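Local atomic coordinates of UDP-N-acetylmuramate--L-alanine ligase (PDB entry 1J6U), a protein that catalyses the ATP-dependent joining of L-alanine to UDP-N-acetylmuramate, a cytoplasmic step in the synthesis of bacterial peptidoglycan. Residues K114-V119 and G164-E169; N183-T188 and R214-V219. All blocks are in the same frame, centred on the assembly; numbering follows the deposited sequence.

From the N terminus, the chain leaves helix 101-112 and runs into strand 116-120 of the central sheet. It then passes through the predicted ATP-binding loop, helix 125-138 and strand 144-146 before coming alongside as strand 166-170, where interaction 1 closes the first loop. Strand 184-187 follows, on the other flank of 116-120, and helix 202-214 carries the chain to strand 218-222, where interaction 2 closes a second loop. The two loops are in series, neither nesting nor crossing. Both contacts lie in one seven-stranded sheet and are stitched together directly: N183 OD1 accepts the backbone N-H of E116, and the ring of Y184 meets that of F117 edge to face.

Interaction 1: K114-V119 and G164-E169; sequences KEEFAV and GPVVYE
E116-V119 and V166-E169 pair as neighbouring parallel strands in the central sheet of the Mur ligase middle domain, with K114-E115 and G164-P165 as lead-ins and strand 116-120 running on into the predicted ATP-binding loop. F117 N reaches V166 O at 2.8 Å and F117 O takes the N-H of Y168, so F117 is held through both its backbone polar atoms. On the face bearing E116, A118, V166 and Y168, bulk on one strand meets smallness on the other. The Y168 ring leans across to its neighbour because CG sits between backbone N and carbonyl carbon (chi1 60°), and A118, with only a methyl, admits it: A118 CB lies 3.5 Å from Y168 CE1, and A118 CA sits over the centre of one ring face. V166 CG1 fits against E116 CG at 3.6 Å, while L109 of helix 101-112 covers this side. Were Y168 cut back to an alanine, the space against A118 would probably be left unfilled and the E116 carboxylate would lose its hydroxyl partner. F117 and V167 occupy the other face, where V167 packs on helix 125-138; just before the strand, compact P165 approaches the F117 ring obliquely, P165 CG lying 3.5 Å from F117 CE1. The long K114 side chain, extended beyond CG, reaches across beside the strand entrance so that NZ donates to G164 O and also to G162 O. Y168 OH donates to E116 OE1 at 2.7 Å, arriving from above the carboxylate plane, 42° out of it.

Interaction 2: N183-T188 and R214-V219; sequences NYLIIT and RNTDLV
N183 O accepts the backbone N-H of L218 at 2.9 Å. D217 N lies 2.8 Å from the same N183 O, and the methyl T216 CG2 also closes on that oxygen. This is the start of parallel pairing in a beta-alpha-beta crossover, strand 184-187, helix 202-214 and strand 218-222. One step on, L185 N donates to L218 O. T216 suits the turn after the helix because it has two unlike branches: T216 OG1 bonds back to I212 O of that helix, whereas the other branch stands anti to the backbone N (chi1 -64° for OG1). That methyl, T216 CG2, packs 3.7 Å from L185 CB. L185, I187 and V219, all branched and apolar, fill the face turned to helix 202-214, with I187 CD1 4.0 Å from V219 CG1. The opposite face carries Y184 and L218; L218 CB meets the edge of the Y184 ring at CD2, and both residues touch L288 of helix 276-291. At the strand entrance the polar N183 and D217 lie side by side, with amide and carboxylate planes 85° apart. N183 OD1 accepts the backbone N-H of E116, and ND2 faces a water. This water accepts from N183 ND2 and donates to D217 OD2 at 2.6 Å.

Interaction 1: K114-V119 and G164-E169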
loop_
_atom_site.group_PDB
_atom_site.type_symbol
_atom_site.label_atom_id
_atom_site.label_comp_id
_atom_site.label_asym_id
_atom_site.label_seq_id
_atom_site.Cartn_x
_atom_site.Cartn_y
_atom_site.Cartn_z
ATOM N N LYS A 114 16.025 -12.416 12.679
ATOM C CA LYS A 114 16.711 -11.909 11.502
ATOM C C LYS A 114 16.911 -10.403 11.563
ATOM O O LYS A 114 16.401 -9.747 12.459
ATOM C CB LYS A 114 15.894 -12.242 10.270
ATOM C CG LYS A 114 16.092 -13.627 9.709
ATOM C CD LYS A 114 15.305 -13.691 8.392
ATOM C CE LYS A 114 15.614 -14.904 7.503
ATOM N NZ LYS A 114 14.955 -14.667 6.167
ATOM N N GLU A 115 17.655 -9.852 10.610
ATOM C CA GLU A 115 17.868 -8.410 10.583
ATOM C C GLU A 115 16.556 -7.856 10.045
ATOM O O GLU A 115 16.067 -8.298 9.006
ATOM C CB GLU A 115 19.015 -8.072 9.629
ATOM C CG GLU A 115 19.390 -6.595 9.555
ATOM C CD GLU A 115 20.370 -6.294 8.408
ATOM O OE1 GLU A 115 20.654 -7.196 7.575
ATOM O OE2 GLU A 115 20.854 -5.143 8.329
ATOM N N GLU A 116 16.003 -6.862 10.718
ATOM C CA GLU A 116 14.725 -6.318 10.299
ATOM C C GLU A 116 14.633 -4.909 9.716
ATOM O O GLU A 116 15.079 -3.943 10.321
ATOM C CB GLU A 116 13.752 -6.399 11.466
ATOM C CG GLU A 116 13.462 -7.803 11.948
ATOM C CD GLU A 116 12.606 -7.802 13.219
ATOM O OE1 GLU A 116 12.048 -6.728 13.577
ATOM O OE2 GLU A 116 12.495 -8.878 13.859
ATOM N N PHE A 117 14.009 -4.809 8.543
ATOM C CA PHE A 117 13.778 -3.532 7.914
ATOM C C PHE A 117 12.263 -3.291 8.034
ATOM O O PHE A 117 11.455 -3.973 7.407
ATOM C CB PHE A 117 14.164 -3.551 6.432
ATOM C CG PHE A 117 15.648 -3.660 6.176
ATOM C CD1 PHE A 117 16.315 -4.878 6.342
ATOM C CD2 PHE A 117 16.363 -2.578 5.676
ATOM C CE1 PHE A 117 17.650 -5.011 6.008
ATOM C CE2 PHE A 117 17.702 -2.713 5.338
ATOM C CZ PHE A 117 18.337 -3.932 5.505
ATOM N N ALA A 118 11.887 -2.328 8.861
ATOM C CA ALA A 118 10.493 -1.973 9.042
ATOM C C ALA A 118 10.174 -0.588 8.473
ATOM O O ALA A 118 10.983 0.370 8.514
ATOM C CB ALA A 118 10.136 -2.017 10.520
ATOM N N VAL A 119 8.980 -0.483 7.916
ATOM C CA VAL A 119 8.539 0.789 7.394
ATOM C C VAL A 119 7.179 1.042 7.991
ATOM O O VAL A 119 6.341 0.151 8.024
ATOM C CB VAL A 119 8.426 0.751 5.876
ATOM C CG1 VAL A 119 7.864 2.086 5.358
ATOM C CG2 VAL A 119 9.796 0.442 5.275
ATOM N N GLY A 164 17.704 -13.958 3.623
ATOM C CA GLY A 164 18.342 -12.708 3.985
ATOM C C GLY A 164 17.582 -12.016 5.096
ATOM O O GLY A 164 16.960 -12.673 5.924
ATOM N N PRO A 165 17.615 -10.682 5.169
ATOM C CA PRO A 165 16.862 -10.044 6.256
ATOM C C PRO A 165 15.371 -10.057 5.917
ATOM O O PRO A 165 14.956 -10.487 4.834
ATOM C CB PRO A 165 17.408 -8.621 6.263
ATOM C CG PRO A 165 17.561 -8.344 4.812
ATOM C CD PRO A 165 18.113 -9.681 4.213
ATOM N N VAL A 166 14.559 -9.564 6.833
ATOM C CA VAL A 166 13.142 -9.511 6.587
ATOM C C VAL A 166 12.707 -8.036 6.524
ATOM O O VAL A 166 13.120 -7.199 7.341
ATOM C CB VAL A 166 12.357 -10.293 7.667
ATOM C CG1 VAL A 166 12.791 -9.854 9.042
ATOM C CG2 VAL A 166 10.843 -10.047 7.498
ATOM N N VAL A 167 11.906 -7.736 5.503
ATOM C CA VAL A 167 11.375 -6.400 5.256
ATOM C C VAL A 167 9.867 -6.439 5.479
ATOM O O VAL A 167 9.172 -7.313 4.929
ATOM C CB VAL A 167 11.588 -5.962 3.761
ATOM C CG1 VAL A 167 11.308 -4.493 3.607
ATOM C CG2 VAL A 167 12.969 -6.293 3.302
ATOM N N TYR A 168 9.346 -5.488 6.242
ATOM C CA TYR A 168 7.907 -5.454 6.469
ATOM C C TYR A 168 7.349 -4.079 6.765
ATOM O O TYR A 168 8.053 -3.124 7.076
ATOM C CB TYR A 168 7.535 -6.412 7.585
ATOM C CG TYR A 168 8.203 -6.076 8.884
ATOM C CD1 TYR A 168 7.573 -5.246 9.826
ATOM C CD2 TYR A 168 9.484 -6.588 9.184
ATOM C CE1 TYR A 168 8.197 -4.932 11.043
ATOM C CE2 TYR A 168 10.119 -6.283 10.406
ATOM C CZ TYR A 168 9.466 -5.463 11.323
ATOM O OH TYR A 168 10.056 -5.229 12.523
ATOM N N GLU A 169 6.044 -4.019 6.650
ATOM C CA GLU A 169 5.249 -2.821 6.836
ATOM C C GLU A 169 4.657 -2.868 8.253
ATOM O O GLU A 169 4.207 -3.884 8.678
ATOM C CB GLU A 169 4.138 -2.886 5.779
ATOM C CG GLU A 169 3.325 -1.656 5.500
ATOM C CD GLU A 169 2.344 -1.867 4.334
ATOM O OE1 GLU A 169 2.796 -2.143 3.190
ATOM O OE2 GLU A 169 1.115 -1.758 4.569
#

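Interaction 2: N183-T188 and R214-V219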
loop_
_atom_site.group_PDB
_atom_site.type_symbol
_atom_site.label_atom_id
_atom_site.label_comp_id
_atom_site.label_asym_id
_atom_site.label_seq_id
_atom_site.Cartn_x
_atom_site.Cartn_y
_atom_site.Cartn_z
ATOM N N ASN A 183 15.696 -3.357 13.388
ATOM C CA ASN A 183 17.053 -2.818 13.342
ATOM C C ASN A 183 16.937 -1.406 12.794
ATOM O O ASN A 183 17.495 -0.441 13.352
ATOM C CB ASN A 183 17.927 -3.613 12.360
ATOM C CG ASN A 183 18.224 -5.018 12.830
ATOM O OD1 ASN A 183 17.330 -5.866 12.960
ATOM N ND2 ASN A 183 19.501 -5.282 13.081
ATOM N N TYR A 184 16.217 -1.320 11.671
ATOM C CA TYR A 184 16.011 -0.076 10.950
ATOM C C TYR A 184 14.527 0.157 10.764
ATOM O O TYR A 184 13.775 -0.755 10.470
ATOM C CB TYR A 184 16.662 -0.172 9.583
ATOM C CG TYR A 184 17.905 -0.999 9.582
ATOM C CD1 TYR A 184 18.001 -2.140 8.813
ATOM C CD2 TYR A 184 18.990 -0.648 10.376
ATOM C CE1 TYR A 184 19.148 -2.920 8.830
ATOM C CE2 TYR A 184 20.128 -1.419 10.403
ATOM C CZ TYR A 184 20.206 -2.549 9.634
ATOM O OH TYR A 184 21.353 -3.296 9.690
ATOM N N LEU A 185 14.130 1.400 10.923
ATOM C CA LEU A 185 12.768 1.796 10.781
ATOM C C LEU A 185 12.660 3.106 9.986
ATOM O O LEU A 185 13.311 4.122 10.333
ATOM C CB LEU A 185 12.171 2.026 12.153
ATOM C CG LEU A 185 10.845 2.774 12.117
ATOM C CD1 LEU A 185 9.773 1.761 11.698
ATOM C CD2 LEU A 185 10.530 3.418 13.479
ATOM N N ILE A 186 11.884 3.074 8.896
ATOM C CA ILE A 186 11.615 4.313 8.166
ATOM C C ILE A 186 10.205 4.714 8.633
ATOM O O ILE A 186 9.287 3.872 8.701
ATOM C CB ILE A 186 11.539 4.137 6.643
ATOM C CG1 ILE A 186 12.920 3.863 6.052
ATOM C CG2 ILE A 186 10.957 5.394 6.026
ATOM C CD1 ILE A 186 12.892 3.579 4.517
ATOM N N ILE A 187 10.046 5.972 9.011
ATOM C CA ILE A 187 8.739 6.467 9.415
ATOM C C ILE A 187 8.483 7.504 8.335
ATOM O O ILE A 187 9.088 8.580 8.373
ATOM C CB ILE A 187 8.760 7.206 10.765
ATOM C CG1 ILE A 187 9.239 6.278 11.889
ATOM C CG2 ILE A 187 7.361 7.737 11.076
ATOM C CD1 ILE A 187 9.322 6.990 13.269
ATOM N N THR A 188 7.593 7.184 7.386
ATOM C CA THR A 188 7.296 8.088 6.250
ATOM C C THR A 188 6.751 9.420 6.699
ATOM O O THR A 188 7.138 10.470 6.171
ATOM C CB THR A 188 6.275 7.481 5.300
ATOM O OG1 THR A 188 5.142 7.058 6.067
ATOM C CG2 THR A 188 6.853 6.295 4.569
ATOM N N ARG A 214 13.033 4.303 20.213
ATOM C CA ARG A 214 13.982 3.874 21.231
ATOM C C ARG A 214 14.507 2.464 20.974
ATOM O O ARG A 214 15.684 2.209 21.110
ATOM C CB ARG A 214 13.361 3.949 22.636
ATOM C CG ARG A 214 13.140 5.388 23.092
ATOM C CD ARG A 214 12.775 5.553 24.577
ATOM N NE ARG A 214 11.336 5.554 24.834
ATOM C CZ ARG A 214 10.638 4.463 25.141
ATOM N NH1 ARG A 214 11.236 3.264 25.236
ATOM N NH2 ARG A 214 9.337 4.573 25.361
ATOM N N ASN A 215 13.653 1.546 20.561
ATOM C CA ASN A 215 14.134 0.202 20.337
ATOM C C ASN A 215 14.620 -0.160 18.946
ATOM O O ASN A 215 14.753 -1.339 18.595
ATOM C CB ASN A 215 13.060 -0.739 20.807
ATOM C CG ASN A 215 12.818 -0.584 22.268
ATOM O OD1 ASN A 215 13.618 -1.053 23.079
ATOM N ND2 ASN A 215 11.747 0.113 22.628
ATOM N N THR A 216 14.922 0.855 18.161
ATOM C CA THR A 216 15.407 0.633 16.813
ATOM C C THR A 216 16.823 1.191 16.697
ATOM O O THR A 216 17.099 2.276 17.226
ATOM C CB THR A 216 14.478 1.346 15.794
ATOM O OG1 THR A 216 13.181 0.746 15.854
ATOM C CG2 THR A 216 15.015 1.224 14.385
ATOM N N ASP A 217 17.713 0.460 16.024
ATOM C CA ASP A 217 19.080 0.951 15.841
ATOM C C ASP A 217 19.175 2.217 14.993
ATOM O O ASP A 217 19.885 3.160 15.345
ATOM C CB ASP A 217 19.927 -0.135 15.229
ATOM C CG ASP A 217 19.899 -1.378 16.052
ATOM O OD1 ASP A 217 19.643 -1.234 17.270
ATOM O OD2 ASP A 217 20.131 -2.485 15.500
ATOM N N LEU A 218 18.454 2.253 13.879
ATOM C CA LEU A 218 18.485 3.426 13.030
ATOM C C LEU A 218 17.062 3.801 12.593
ATOM O O LEU A 218 16.318 2.991 12.049
ATOM C CB LEU A 218 19.377 3.141 11.826
ATOM C CG LEU A 218 19.584 4.218 10.766
ATOM C CD1 LEU A 218 20.384 5.354 11.344
ATOM C CD2 LEU A 218 20.298 3.602 9.563
ATOM N N VAL A 219 16.691 5.046 12.837
ATOM C CA VAL A 219 15.376 5.509 12.481
ATOM C C VAL A 219 15.499 6.545 11.373
ATOM O O VAL A 219 16.270 7.502 11.501
ATOM C CB VAL A 219 14.653 6.142 13.720
ATOM C CG1 VAL A 219 13.323 6.743 13.307
ATOM C CG2 VAL A 219 14.393 5.076 14.782
HETATM O O HOH W 1 21.454 -2.846 13.348
#